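D-alanyl-D-alanine carboxypeptidase (Penicillin binding protein) family protein (Francisella tularensis subsp. tularensis, PDB 6OSU) probably removes the C-terminal D-alanine from peptidoglycan precursors as a serine-type D-Ala-D-Ala carboxypeptidase of the peptidase S11 family. Local coordinates at residues 157-162 / 176-181; 59-64 / 283-288; 67-72 / 149-154; 40-45 / 300-305. All blocks are in the same frame, centred on the assembly; numbering follows the deposited sequence.

Contact 1: residues 157-162 / 176-181; sequences NNTHFA and AHDMAL
D178, near the start of helix 176-189, holds the loop 157-162 through one carboxylate oxygen. D178 OD2 accepts from the backbone N of N158 at 2.7 Å, on its syn lone pair. It also accepts from OG1 of T159 at 2.8 Å, on its anti lone pair. The two donors thus take different lone pairs of the same oxygen. The hydroxyl of T159 stands beside its own backbone N (chi1 -75°), which turns it to the carboxylate. T159 OG1 also bonds T174 OG1, just before the helix.

Two waters serve the other oxygen. One links D178 OD1, at 2.6 Å, to the backbone N of N157. The second links D178 OD1 to ND2 of N158. The OD1 of N158 bonds R59.

The apolar part is smaller. The M179 chain bends at chi2 (-68°), and its CE meets the edge of the F161 ring, 3.9 Å from CZ. M147 of helix 140-154 also packs on F161, and V303 of strand 298-307 packs on M179.

D178 is buried, and its two direct bonds and two waters would probably help to stabilise a carboxylate here and hold the loop against the helix.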
loop_
_atom_site.group_PDB
_atom_site.type_symbol
_atom_site.label_atom_id
_atom_site.label_comp_id
_atom_site.label_asym_id
_atom_site.label_seq_id
_atom_site.Cartn_x
_atom_site.Cartn_y
_atom_site.Cartn_z
ATOM N N ASN A 157 -8.920 -13.079 -2.440
ATOM C CA ASN A 157 -9.532 -14.341 -2.829
ATOM C C ASN A 157 -8.600 -15.250 -3.617
ATOM O O ASN A 157 -8.973 -16.393 -3.903
ATOM C CB ASN A 157 -10.796 -14.077 -3.653
ATOM C CG ASN A 157 -11.868 -13.364 -2.857
ATOM O OD1 ASN A 157 -12.240 -12.235 -3.172
ATOM N ND2 ASN A 157 -12.372 -14.021 -1.819
ATOM N N ASN A 158 -7.410 -14.780 -3.977
ATOM C CA ASN A 158 -6.461 -15.625 -4.689
ATOM C C ASN A 158 -5.155 -15.698 -3.914
ATOM O O ASN A 158 -4.078 -15.455 -4.468
ATOM C CB ASN A 158 -6.232 -15.101 -6.105
ATOM C CG ASN A 158 -7.483 -15.163 -6.956
ATOM O OD1 ASN A 158 -8.126 -16.208 -7.058
ATOM N ND2 ASN A 158 -7.842 -14.040 -7.563
ATOM N N THR A 159 -5.247 -16.037 -2.631
ATOM C CA THR A 159 -4.104 -16.017 -1.729
ATOM C C THR A 159 -4.213 -17.185 -0.767
ATOM O O THR A 159 -5.278 -17.417 -0.191
ATOM C CB THR A 159 -4.043 -14.697 -0.952
ATOM O OG1 THR A 159 -3.584 -13.658 -1.820
ATOM C CG2 THR A 159 -3.105 -14.804 0.239
ATOM N N HIS A 160 -3.118 -17.922 -0.606
ATOM C CA HIS A 160 -3.064 -18.994 0.380
ATOM C C HIS A 160 -1.646 -19.086 0.915
ATOM O O HIS A 160 -0.708 -19.322 0.148
ATOM C CB HIS A 160 -3.500 -20.332 -0.214
ATOM C CG HIS A 160 -3.550 -21.439 0.790
ATOM N ND1 HIS A 160 -4.620 -21.624 1.638
ATOM C CD2 HIS A 160 -2.648 -22.397 1.107
ATOM C CE1 HIS A 160 -4.382 -22.660 2.423
ATOM N NE2 HIS A 160 -3.192 -23.146 2.122
ATOM N N PHE A 161 -1.497 -18.909 2.223
ATOM C CA PHE A 161 -0.202 -18.980 2.882
ATOM C C PHE A 161 0.024 -20.373 3.456
ATOM O O PHE A 161 -0.902 -21.002 3.972
ATOM C CB PHE A 161 -0.106 -17.930 3.986
ATOM C CG PHE A 161 -0.232 -16.520 3.488
ATOM C CD1 PHE A 161 0.771 -15.955 2.714
ATOM C CD2 PHE A 161 -1.345 -15.757 3.791
ATOM C CE1 PHE A 161 0.665 -14.657 2.253
ATOM C CE2 PHE A 161 -1.459 -14.457 3.336
ATOM C CZ PHE A 161 -0.451 -13.904 2.566
ATOM N N ALA A 162 1.262 -20.856 3.347
ATOM C CA ALA A 162 1.636 -22.150 3.900
ATOM C C ALA A 162 2.347 -22.036 5.237
ATOM O O ALA A 162 2.471 -23.044 5.940
ATOM C CB ALA A 162 2.534 -22.919 2.923
ATOM N N ALA A 176 -0.595 -9.984 -7.289
ATOM C CA ALA A 176 -0.247 -8.578 -7.120
ATOM C C ALA A 176 -1.455 -7.771 -6.665
ATOM O O ALA A 176 -1.326 -6.864 -5.837
ATOM C CB ALA A 176 0.325 -8.015 -8.423
ATOM N N HIS A 177 -2.639 -8.101 -7.182
ATOM C CA HIS A 177 -3.855 -7.419 -6.752
ATOM C C HIS A 177 -4.154 -7.710 -5.286
ATOM O O HIS A 177 -4.480 -6.800 -4.514
ATOM C CB HIS A 177 -5.029 -7.839 -7.638
ATOM C CG HIS A 177 -6.297 -7.092 -7.365
ATOM N ND1 HIS A 177 -7.518 -7.498 -7.861
ATOM C CD2 HIS A 177 -6.536 -5.962 -6.658
ATOM C CE1 HIS A 177 -8.454 -6.654 -7.465
ATOM N NE2 HIS A 177 -7.885 -5.713 -6.734
ATOM N N ASP A 178 -4.043 -8.978 -4.882
ATOM C CA ASP A 178 -4.314 -9.333 -3.493
ATOM C C ASP A 178 -3.334 -8.653 -2.547
ATOM O O ASP A 178 -3.716 -8.221 -1.452
ATOM C CB ASP A 178 -4.257 -10.849 -3.316
ATOM C CG ASP A 178 -5.577 -11.527 -3.639
ATOM O OD1 ASP A 178 -6.469 -10.866 -4.218
ATOM O OD2 ASP A 178 -5.725 -12.721 -3.299
ATOM N N MET A 179 -2.065 -8.543 -2.951
ATOM C CA MET A 179 -1.076 -7.907 -2.089
ATOM C C MET A 179 -1.294 -6.402 -1.997
ATOM O O MET A 179 -1.014 -5.801 -0.953
ATOM C CB MET A 179 0.333 -8.224 -2.585
ATOM C CG MET A 179 0.850 -9.565 -2.090
ATOM S SD MET A 179 1.116 -9.534 -0.308
ATOM C CE MET A 179 1.076 -11.285 0.084
ATOM N N ALA A 180 -1.802 -5.780 -3.063
ATOM C CA ALA A 180 -2.147 -4.365 -2.989
ATOM C C ALA A 180 -3.348 -4.142 -2.079
ATOM O O ALA A 180 -3.408 -3.147 -1.347
ATOM C CB ALA A 180 -2.418 -3.814 -4.390
ATOM N N LEU A 181 -4.317 -5.059 -2.110
ATOM C CA LEU A 181 -5.448 -4.960 -1.193
ATOM C C LEU A 181 -4.981 -5.050 0.253
ATOM O O LEU A 181 -5.416 -4.267 1.106
ATOM C CB LEU A 181 -6.470 -6.053 -1.506
ATOM C CG LEU A 181 -7.266 -5.886 -2.806
ATOM C CD1 LEU A 181 -8.011 -7.163 -3.161
ATOM C CD2 LEU A 181 -8.241 -4.722 -2.693
HETATM O O HOH W 1 -8.977 -11.162 -4.985
HETATM O O HOH W 2 -6.479 -11.277 -6.911
#

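Contact 2: residues 59-64 / 283-288; sequences RRAPAS and DAAGYC
R60 and A61 meet A284 and A285 where the loop before helix 66-79 passes the turn between strands 274-282 and 288-295. The turn belongs to the antiparallel sheet of the penicillin-binding, beta-lactamase-like fold. The loop ends at S64, the predicted acyl-ester serine of the SxxK motif.

The first shell is mostly methyl groups. A61 CB lies 3.6 Å from A285 CB and 4.0 Å from A284 CB. A63 CB meets A285 CB at 3.8 Å. The A285 methyl thus touches both alanines of the loop.

The polar part is the R60 guanidinium. NH1 of R60 gives a hydrogen bond to the A285 carbonyl O at 3.0 Å, bent to 137° at the hydrogen. The donor sits above the carbonyl plane, 45° out of it, rather than on a lone pair. The R60 chain bends at chi3 (86°), and NH1 at the edge of the guanidinium reaches the turn.

Two waters form the next layer. One donates to both A61 O and A285 O, and has a weak bond from R60 NH1. The other takes the N-H of A61 and donates to A284 O.

Further out, T282 OG1 is bonded to the A285 backbone N, and R60 pairs through its backbone with T174. The R60 side chain also packs on L305 and P38. Beyond A63, S64 OG bonds K67 NZ and S124 OG. Back at the centre, the A285 methyl carbon CB comes within 3.3 Å of the A61 carbonyl O.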
loop_
_atom_site.group_PDB
_atom_site.type_symbol
_atom_site.label_atom_id
_atom_site.label_comp_id
_atom_site.label_asym_id
_atom_site.label_seq_id
_atom_site.Cartn_x
_atom_site.Cartn_y
_atom_site.Cartn_z
ATOM N N ARG A 59 -1.657 -16.190 -10.122
ATOM C CA ARG A 59 -1.148 -16.673 -8.846
ATOM C C ARG A 59 0.344 -16.974 -8.951
ATOM O O ARG A 59 0.771 -17.753 -9.811
ATOM C CB ARG A 59 -1.935 -17.906 -8.415
ATOM C CG ARG A 59 -3.365 -17.565 -8.050
ATOM C CD ARG A 59 -4.213 -18.783 -7.758
ATOM N NE ARG A 59 -5.554 -18.381 -7.343
ATOM C CZ ARG A 59 -6.457 -19.204 -6.819
ATOM N NH1 ARG A 59 -6.166 -20.486 -6.640
ATOM N NH2 ARG A 59 -7.649 -18.740 -6.471
ATOM N N ARG A 60 1.134 -16.344 -8.084
ATOM C CA ARG A 60 2.570 -16.558 -8.002
ATOM C C ARG A 60 2.953 -16.780 -6.547
ATOM O O ARG A 60 2.140 -16.601 -5.636
ATOM C CB ARG A 60 3.360 -15.372 -8.576
ATOM C CG ARG A 60 2.924 -14.910 -9.949
ATOM C CD ARG A 60 3.974 -13.983 -10.547
ATOM N NE ARG A 60 5.025 -14.722 -11.248
ATOM C CZ ARG A 60 6.199 -15.054 -10.717
ATOM N NH1 ARG A 60 6.489 -14.713 -9.470
ATOM N NH2 ARG A 60 7.084 -15.728 -11.439
ATOM N N ALA A 61 4.217 -17.155 -6.334
ATOM C CA ALA A 61 4.677 -17.479 -4.991
ATOM C C ALA A 61 4.852 -16.194 -4.180
ATOM O O ALA A 61 5.218 -15.154 -4.736
ATOM C CB ALA A 61 5.988 -18.263 -5.048
ATOM N N PRO A 62 4.570 -16.221 -2.872
ATOM C CA PRO A 62 4.574 -14.968 -2.104
ATOM C C PRO A 62 5.953 -14.539 -1.621
ATOM O O PRO A 62 6.204 -13.337 -1.517
ATOM C CB PRO A 62 3.649 -15.276 -0.915
ATOM C CG PRO A 62 3.010 -16.590 -1.228
ATOM C CD PRO A 62 3.978 -17.317 -2.095
ATOM N N ALA A 63 6.832 -15.479 -1.292
ATOM C CA ALA A 63 8.154 -15.166 -0.689
ATOM C C ALA A 63 7.903 -14.399 0.617
ATOM O O ALA A 63 6.894 -14.653 1.289
ATOM C CB ALA A 63 9.036 -14.448 -1.694
ATOM N N SER A 64 8.772 -13.457 1.004
ATOM C CA SER A 64 8.630 -12.770 2.286
ATOM C C SER A 64 7.505 -11.749 2.304
ATOM O O SER A 64 7.312 -11.121 3.351
ATOM C CB SER A 64 9.933 -12.067 2.681
ATOM O OG SER A 64 10.875 -12.965 3.251
ATOM N N ASP A 283 13.336 -18.607 -5.298
ATOM C CA ASP A 283 13.511 -19.007 -6.691
ATOM C C ASP A 283 12.173 -19.123 -7.411
ATOM O O ASP A 283 12.086 -18.839 -8.611
ATOM C CB ASP A 283 14.280 -20.326 -6.771
ATOM C CG ASP A 283 15.742 -20.168 -6.412
ATOM O OD1 ASP A 283 16.178 -19.018 -6.189
ATOM O OD2 ASP A 283 16.456 -21.192 -6.351
ATOM N N ALA A 284 11.120 -19.528 -6.698
ATOM C CA ALA A 284 9.812 -19.676 -7.324
ATOM C C ALA A 284 9.116 -18.337 -7.516
ATOM O O ALA A 284 8.319 -18.188 -8.448
ATOM C CB ALA A 284 8.929 -20.607 -6.491
ATOM N N ALA A 285 9.401 -17.361 -6.657
ATOM C CA ALA A 285 8.718 -16.078 -6.697
ATOM C C ALA A 285 9.501 -14.992 -7.419
ATOM O O ALA A 285 8.899 -13.999 -7.844
ATOM C CB ALA A 285 8.408 -15.595 -5.276
ATOM N N GLY A 286 10.815 -15.152 -7.568
ATOM C CA GLY A 286 11.635 -14.072 -8.072
ATOM C C GLY A 286 11.773 -12.968 -7.033
ATOM O O GLY A 286 11.421 -13.119 -5.863
ATOM N N TYR A 287 12.304 -11.838 -7.487
ATOM C CA TYR A 287 12.454 -10.662 -6.640
ATOM C C TYR A 287 11.154 -9.871 -6.665
ATOM O O TYR A 287 10.699 -9.453 -7.734
ATOM C CB TYR A 287 13.619 -9.796 -7.111
ATOM C CG TYR A 287 14.969 -10.435 -6.908
ATOM C CD1 TYR A 287 15.674 -10.246 -5.729
ATOM C CD2 TYR A 287 15.537 -11.237 -7.891
ATOM C CE1 TYR A 287 16.911 -10.833 -5.534
ATOM C CE2 TYR A 287 16.776 -11.829 -7.706
ATOM C CZ TYR A 287 17.458 -11.623 -6.525
ATOM O OH TYR A 287 18.690 -12.207 -6.334
ATOM N N CYS A 288 10.560 -9.665 -5.493
ATOM C CA CYS A 288 9.266 -9.011 -5.375
ATOM C C CYS A 288 9.365 -7.809 -4.452
ATOM O O CYS A 288 10.205 -7.764 -3.550
ATOM C CB CYS A 288 8.204 -9.973 -4.842
ATOM S SG CYS A 288 8.101 -11.511 -5.761
HETATM O O HOH W 3 5.973 -13.857 -7.189
HETATM O O HOH W 4 5.570 -18.105 -8.462
#

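Contact 3: residues 67-72 / 149-154; sequences KIMTSY and QTAKAI
The Y72 ring has the CD1 methyl of I154 over one face. That carbon lies 3.9 Å from the ring centroid and 25° off the ring normal, a CH-pi contact. It is shifted toward the rim on the hydroxyl side, 3.6 Å from Y72 CZ. CG of Y72 is anti to the backbone N (chi1 -176°), which carries the ring across to helix 140-154. There the two side chains approach from opposite directions. T150 CG2 reaches the same ring obliquely, 3.8 Å from Y72 CE2. F190 meets the ring edge-to-face, and the Y72 hydroxyl bonds S185 OG.

M69 lies one turn earlier on helix 66-79. Its chain bends at chi2 (60°) and again at chi3. The sulfur passes T150, with M69 SD 3.8 Å from T150 CG2. The terminal CE then packs on A151, 3.8 Å from its CB, and lies 4.2 Å from CD1 of I154. The T150 methyl thus touches both M69 and Y72, while its hydroxyl OG1 bonds L146 O within its own helix.

No hydrogen bond crosses this contact. The two short helix segments run almost at right angles, with axes 11.2 Å apart, so the side chains bridge a wide spacing. L182 of helix 176-189 touches I68, Y72 and I154, joining a third helix to the pair. K67, the predicted proton acceptor, starts segment 67-72 and touches K278 of strand 274-282.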
loop_
_atom_site.group_PDB
_atom_site.type_symbol
_atom_site.label_atom_id
_atom_site.label_comp_id
_atom_site.label_asym_id
_atom_site.label_seq_id
_atom_site.Cartn_x
_atom_site.Cartn_y
_atom_site.Cartn_z
ATOM N N LYS A 67 5.211 -12.080 5.149
ATOM C CA LYS A 67 5.440 -11.395 6.417
ATOM C C LYS A 67 4.558 -10.165 6.587
ATOM O O LYS A 67 4.369 -9.706 7.719
ATOM C CB LYS A 67 6.910 -10.990 6.546
ATOM C CG LYS A 67 7.882 -12.151 6.701
ATOM C CD LYS A 67 9.273 -11.645 7.046
ATOM C CE LYS A 67 10.243 -12.788 7.315
ATOM N NZ LYS A 67 10.541 -13.606 6.098
ATOM N N ILE A 68 4.017 -9.618 5.497
ATOM C CA ILE A 68 3.107 -8.484 5.630
ATOM C C ILE A 68 1.827 -8.913 6.328
ATOM O O ILE A 68 1.306 -8.198 7.195
ATOM C CB ILE A 68 2.811 -7.860 4.256
ATOM C CG1 ILE A 68 4.098 -7.346 3.611
ATOM C CG2 ILE A 68 1.800 -6.732 4.393
ATOM C CD1 ILE A 68 3.898 -6.833 2.207
ATOM N N MET A 69 1.297 -10.084 5.962
ATOM C CA MET A 69 0.102 -10.589 6.630
ATOM C C MET A 69 0.385 -10.898 8.092
ATOM O O MET A 69 -0.433 -10.593 8.968
ATOM C CB MET A 69 -0.428 -11.832 5.917
ATOM C CG MET A 69 -1.577 -12.496 6.659
ATOM S SD MET A 69 -2.986 -11.384 6.851
ATOM C CE MET A 69 -3.767 -11.550 5.247
ATOM N N THR A 70 1.540 -11.505 8.377
ATOM C CA THR A 70 1.900 -11.766 9.767
ATOM C C THR A 70 1.982 -10.463 10.549
ATOM O O THR A 70 1.424 -10.346 11.646
ATOM C CB THR A 70 3.225 -12.529 9.837
ATOM O OG1 THR A 70 3.103 -13.763 9.116
ATOM C CG2 THR A 70 3.587 -12.836 11.283
ATOM N N SER A 71 2.652 -9.460 9.982
ATOM C CA SER A 71 2.705 -8.150 10.622
ATOM C C SER A 71 1.321 -7.517 10.704
ATOM O O SER A 71 1.009 -6.814 11.673
ATOM C CB SER A 71 3.663 -7.239 9.857
ATOM O OG SER A 71 3.689 -5.946 10.433
ATOM N N TYR A 72 0.483 -7.744 9.689
ATOM C CA TYR A 72 -0.886 -7.233 9.712
ATOM C C TYR A 72 -1.642 -7.753 10.931
ATOM O O TYR A 72 -2.316 -6.991 11.633
ATOM C CB TYR A 72 -1.601 -7.633 8.419
ATOM C CG TYR A 72 -3.000 -7.082 8.253
ATOM C CD1 TYR A 72 -3.226 -5.934 7.505
ATOM C CD2 TYR A 72 -4.097 -7.719 8.827
ATOM C CE1 TYR A 72 -4.501 -5.428 7.340
ATOM C CE2 TYR A 72 -5.376 -7.223 8.668
ATOM C CZ TYR A 72 -5.573 -6.078 7.925
ATOM O OH TYR A 72 -6.844 -5.581 7.769
ATOM N N GLN A 149 -7.652 -17.081 7.111
ATOM C CA GLN A 149 -8.959 -16.505 7.416
ATOM C C GLN A 149 -8.943 -14.995 7.233
ATOM O O GLN A 149 -9.868 -14.418 6.649
ATOM C CB GLN A 149 -9.376 -16.849 8.843
ATOM C CG GLN A 149 -9.641 -18.313 9.094
ATOM C CD GLN A 149 -9.807 -18.608 10.570
ATOM O OE1 GLN A 149 -9.403 -19.666 11.052
ATOM N NE2 GLN A 149 -10.395 -17.665 11.301
ATOM N N THR A 150 -7.906 -14.337 7.750
ATOM C CA THR A 150 -7.799 -12.890 7.612
ATOM C C THR A 150 -7.716 -12.487 6.144
ATOM O O THR A 150 -8.292 -11.471 5.737
ATOM C CB THR A 150 -6.582 -12.382 8.387
ATOM O OG1 THR A 150 -6.734 -12.700 9.777
ATOM C CG2 THR A 150 -6.434 -10.873 8.236
ATOM N N ALA A 151 -7.019 -13.283 5.331
ATOM C CA ALA A 151 -6.925 -12.983 3.907
ATOM C C ALA A 151 -8.298 -13.022 3.246
ATOM O O ALA A 151 -8.632 -12.141 2.444
ATOM C CB ALA A 151 -5.964 -13.957 3.227
ATOM N N LYS A 152 -9.112 -14.032 3.576
ATOM C CA LYS A 152 -10.471 -14.088 3.043
ATOM C C LYS A 152 -11.285 -12.879 3.485
ATOM O O LYS A 152 -12.084 -12.340 2.710
ATOM C CB LYS A 152 -11.170 -15.378 3.486
ATOM C CG LYS A 152 -10.501 -16.672 3.034
ATOM C CD LYS A 152 -10.743 -16.969 1.561
ATOM C CE LYS A 152 -10.148 -18.320 1.178
ATOM N NZ LYS A 152 -10.406 -18.685 -0.245
ATOM N N ALA A 153 -11.088 -12.431 4.726
ATOM C CA ALA A 153 -11.873 -11.315 5.246
ATOM C C ALA A 153 -11.508 -9.996 4.576
ATOM O O ALA A 153 -12.379 -9.141 4.381
ATOM C CB ALA A 153 -11.692 -11.208 6.759
ATOM N N ILE A 154 -10.233 -9.802 4.229
ATOM C CA ILE A 154 -9.834 -8.596 3.512
ATOM C C ILE A 154 -10.328 -8.617 2.069
ATOM O O ILE A 154 -10.441 -7.562 1.436
ATOM C CB ILE A 154 -8.304 -8.435 3.581
ATOM C CG1 ILE A 154 -7.840 -8.417 5.038
ATOM C CG2 ILE A 154 -7.845 -7.160 2.886
ATOM C CD1 ILE A 154 -6.350 -8.253 5.192
#

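Contact 4: residues 40-45 / 300-305; sequences WVTMDY and FISVVL
F300 lies against D44 at the end of an antiparallel strand pair in the central sheet. F300 CB lies 3.9 Å from M43 O. Its CG stands beside the backbone N (chi1 -81°), swinging the ring toward D44. F300 CD1 comes closer to M43 O, at 3.4 Å. CE1 of F300 meets D44 CB at 3.6 Å. At the tip, F300 CZ is 3.8 Å from D44 OD2, which sits over one ring face near the rim. The carboxylate and ring planes are 77° apart. D44 OD1 bonds T47 N and N330 ND2.

T42 and S302 continue on the same face as F300. On the other face, V41 CG1 packs alongside V303 CB at 4.0 Å.

Backbone bonds fix the register. V41 pairs with V303, and M43 with I301, each through two hydrogen bonds. The I301 N to M43 O bond is 2.7 Å and nearly straight at the hydrogen (173°).

Helix 310-327 covers the face of T42 and S302, and helix 176-189 covers that of V41. The N-H and carbonyl groups of V41, M43, I301 and V303 are thus paired across the strands. T42 OG1 and S302 OG, both buried, share one 3.1 Å hydrogen bond, and either may be the donor.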
loop_
_atom_site.group_PDB
_atom_site.type_symbol
_atom_site.label_atom_id
_atom_site.label_comp_id
_atom_site.label_asym_id
_atom_site.label_seq_id
_atom_site.Cartn_x
_atom_site.Cartn_y
_atom_site.Cartn_z
ATOM N N TRP A 40 2.422 -7.110 -12.096
ATOM C CA TRP A 40 2.504 -5.895 -11.296
ATOM C C TRP A 40 1.124 -5.263 -11.191
ATOM O O TRP A 40 0.209 -5.592 -11.950
ATOM C CB TRP A 40 3.502 -4.883 -11.876
ATOM C CG TRP A 40 3.001 -4.129 -13.077
ATOM C CD1 TRP A 40 2.125 -3.079 -13.084
ATOM C CD2 TRP A 40 3.368 -4.352 -14.444
ATOM N NE1 TRP A 40 1.915 -2.646 -14.370
ATOM C CE2 TRP A 40 2.667 -3.409 -15.224
ATOM C CE3 TRP A 40 4.216 -5.258 -15.085
ATOM C CZ2 TRP A 40 2.789 -3.347 -16.610
ATOM C CZ3 TRP A 40 4.336 -5.194 -16.463
ATOM C CH2 TRP A 40 3.626 -4.246 -17.209
ATOM N N VAL A 41 0.998 -4.336 -10.243
ATOM C CA VAL A 41 -0.207 -3.529 -10.089
ATOM C C VAL A 41 0.176 -2.224 -9.405
ATOM O O VAL A 41 1.060 -2.194 -8.545
ATOM C CB VAL A 41 -1.306 -4.276 -9.300
ATOM C CG1 VAL A 41 -0.920 -4.414 -7.835
ATOM C CG2 VAL A 41 -2.652 -3.561 -9.442
ATOM N N THR A 42 -0.476 -1.137 -9.813
ATOM C CA THR A 42 -0.331 0.161 -9.171
ATOM C C THR A 42 -1.720 0.668 -8.818
ATOM O O THR A 42 -2.593 0.748 -9.688
ATOM C CB THR A 42 0.391 1.174 -10.069
ATOM O OG1 THR A 42 1.630 0.617 -10.528
ATOM C CG2 THR A 42 0.681 2.461 -9.297
ATOM N N MET A 43 -1.918 1.010 -7.549
ATOM C CA MET A 43 -3.230 1.373 -7.035
ATOM C C MET A 43 -3.132 2.661 -6.231
ATOM O O MET A 43 -2.173 2.860 -5.479
ATOM C CB MET A 43 -3.799 0.240 -6.165
ATOM C CG MET A 43 -4.962 0.638 -5.285
ATOM S SD MET A 43 -5.445 -0.680 -4.152
ATOM C CE MET A 43 -5.985 -1.936 -5.309
ATOM N N ASP A 44 -4.120 3.536 -6.400
ATOM C CA ASP A 44 -4.218 4.731 -5.575
ATOM C C ASP A 44 -4.815 4.380 -4.218
ATOM O O ASP A 44 -5.736 3.566 -4.116
ATOM C CB ASP A 44 -5.062 5.804 -6.266
ATOM C CG ASP A 44 -5.275 7.028 -5.395
ATOM O OD1 ASP A 44 -6.290 7.077 -4.668
ATOM O OD2 ASP A 44 -4.411 7.932 -5.417
ATOM N N TYR A 45 -4.280 5.003 -3.168
ATOM C CA TYR A 45 -4.622 4.588 -1.812
ATOM C C TYR A 45 -6.026 5.036 -1.425
ATOM O O TYR A 45 -6.806 4.251 -0.874
ATOM C CB TYR A 45 -3.590 5.129 -0.823
ATOM C CG TYR A 45 -4.042 5.035 0.613
ATOM C CD1 TYR A 45 -4.179 3.801 1.238
ATOM C CD2 TYR A 45 -4.342 6.179 1.342
ATOM C CE1 TYR A 45 -4.603 3.709 2.548
ATOM C CE2 TYR A 45 -4.763 6.098 2.654
ATOM C CZ TYR A 45 -4.890 4.861 3.252
ATOM O OH TYR A 45 -5.311 4.778 4.556
ATOM N N PHE A 300 0.406 6.236 -3.573
ATOM C CA PHE A 300 0.184 5.099 -4.449
ATOM C C PHE A 300 0.825 3.853 -3.861
ATOM O O PHE A 300 1.828 3.925 -3.146
ATOM C CB PHE A 300 0.735 5.357 -5.857
ATOM C CG PHE A 300 -0.178 6.181 -6.715
ATOM C CD1 PHE A 300 -1.250 5.594 -7.368
ATOM C CD2 PHE A 300 0.029 7.544 -6.863
ATOM C CE1 PHE A 300 -2.097 6.350 -8.157
ATOM C CE2 PHE A 300 -0.812 8.306 -7.651
ATOM C CZ PHE A 300 -1.878 7.710 -8.300
ATOM N N ILE A 301 0.230 2.707 -4.170
ATOM C CA ILE A 301 0.738 1.407 -3.757
ATOM C C ILE A 301 1.090 0.619 -5.010
ATOM O O ILE A 301 0.275 0.514 -5.934
ATOM C CB ILE A 301 -0.292 0.658 -2.894
ATOM C CG1 ILE A 301 -0.485 1.391 -1.564
ATOM C CG2 ILE A 301 0.134 -0.788 -2.674
ATOM C CD1 ILE A 301 -1.746 0.993 -0.824
ATOM N N SER A 302 2.306 0.089 -5.051
ATOM C CA SER A 302 2.776 -0.706 -6.174
ATOM C C SER A 302 3.254 -2.057 -5.672
ATOM O O SER A 302 3.920 -2.145 -4.636
ATOM C CB SER A 302 3.910 -0.009 -6.926
ATOM O OG SER A 302 3.405 0.830 -7.948
ATOM N N VAL A 303 2.898 -3.102 -6.411
ATOM C CA VAL A 303 3.400 -4.450 -6.191
ATOM C C VAL A 303 4.031 -4.926 -7.489
ATOM O O VAL A 303 3.407 -4.838 -8.552
ATOM C CB VAL A 303 2.284 -5.412 -5.746
ATOM C CG1 VAL A 303 2.853 -6.798 -5.523
ATOM C CG2 VAL A 303 1.609 -4.896 -4.485
ATOM N N VAL A 304 5.270 -5.403 -7.407
ATOM C CA VAL A 304 5.975 -5.989 -8.539
ATOM C C VAL A 304 6.409 -7.390 -8.133
ATOM O O VAL A 304 6.982 -7.575 -7.054
ATOM C CB VAL A 304 7.185 -5.138 -8.967
ATOM C CG1 VAL A 304 8.011 -5.876 -9.989
ATOM C CG2 VAL A 304 6.729 -3.808 -9.539
ATOM N N LEU A 305 6.130 -8.370 -8.988
ATOM C CA LEU A 305 6.389 -9.769 -8.682
ATOM C C LEU A 305 7.210 -10.409 -9.790
ATOM O O LEU A 305 6.940 -10.201 -10.978
ATOM C CB LEU A 305 5.078 -10.548 -8.503
ATOM C CG LEU A 305 4.051 -9.994 -7.509
ATOM C CD1 LEU A 305 2.748 -10.771 -7.606
ATOM C CD2 LEU A 305 4.588 -10.014 -6.080
#

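The four contacts lie in the catalytic, carboxypeptidase part of the chain. Contact 4 joins the first and last strands of its sheet in chain order, 39-44 and 298-307, which lie side by side within it. It spans the other three along the sequence. Contact 2 comes next inward and ties the loop before helix 66-79 to a turn of the same sheet. Contacts 3 and 1 follow in series within that span. Their centres are 9 Å apart, and they touch through F161 and M69. Contact 1 reaches contact 4 through A176, which packs on V41, and contact 2 through N158 and R59. Contacts 2 and 3 hold S64 and K67, predicted to be catalytic.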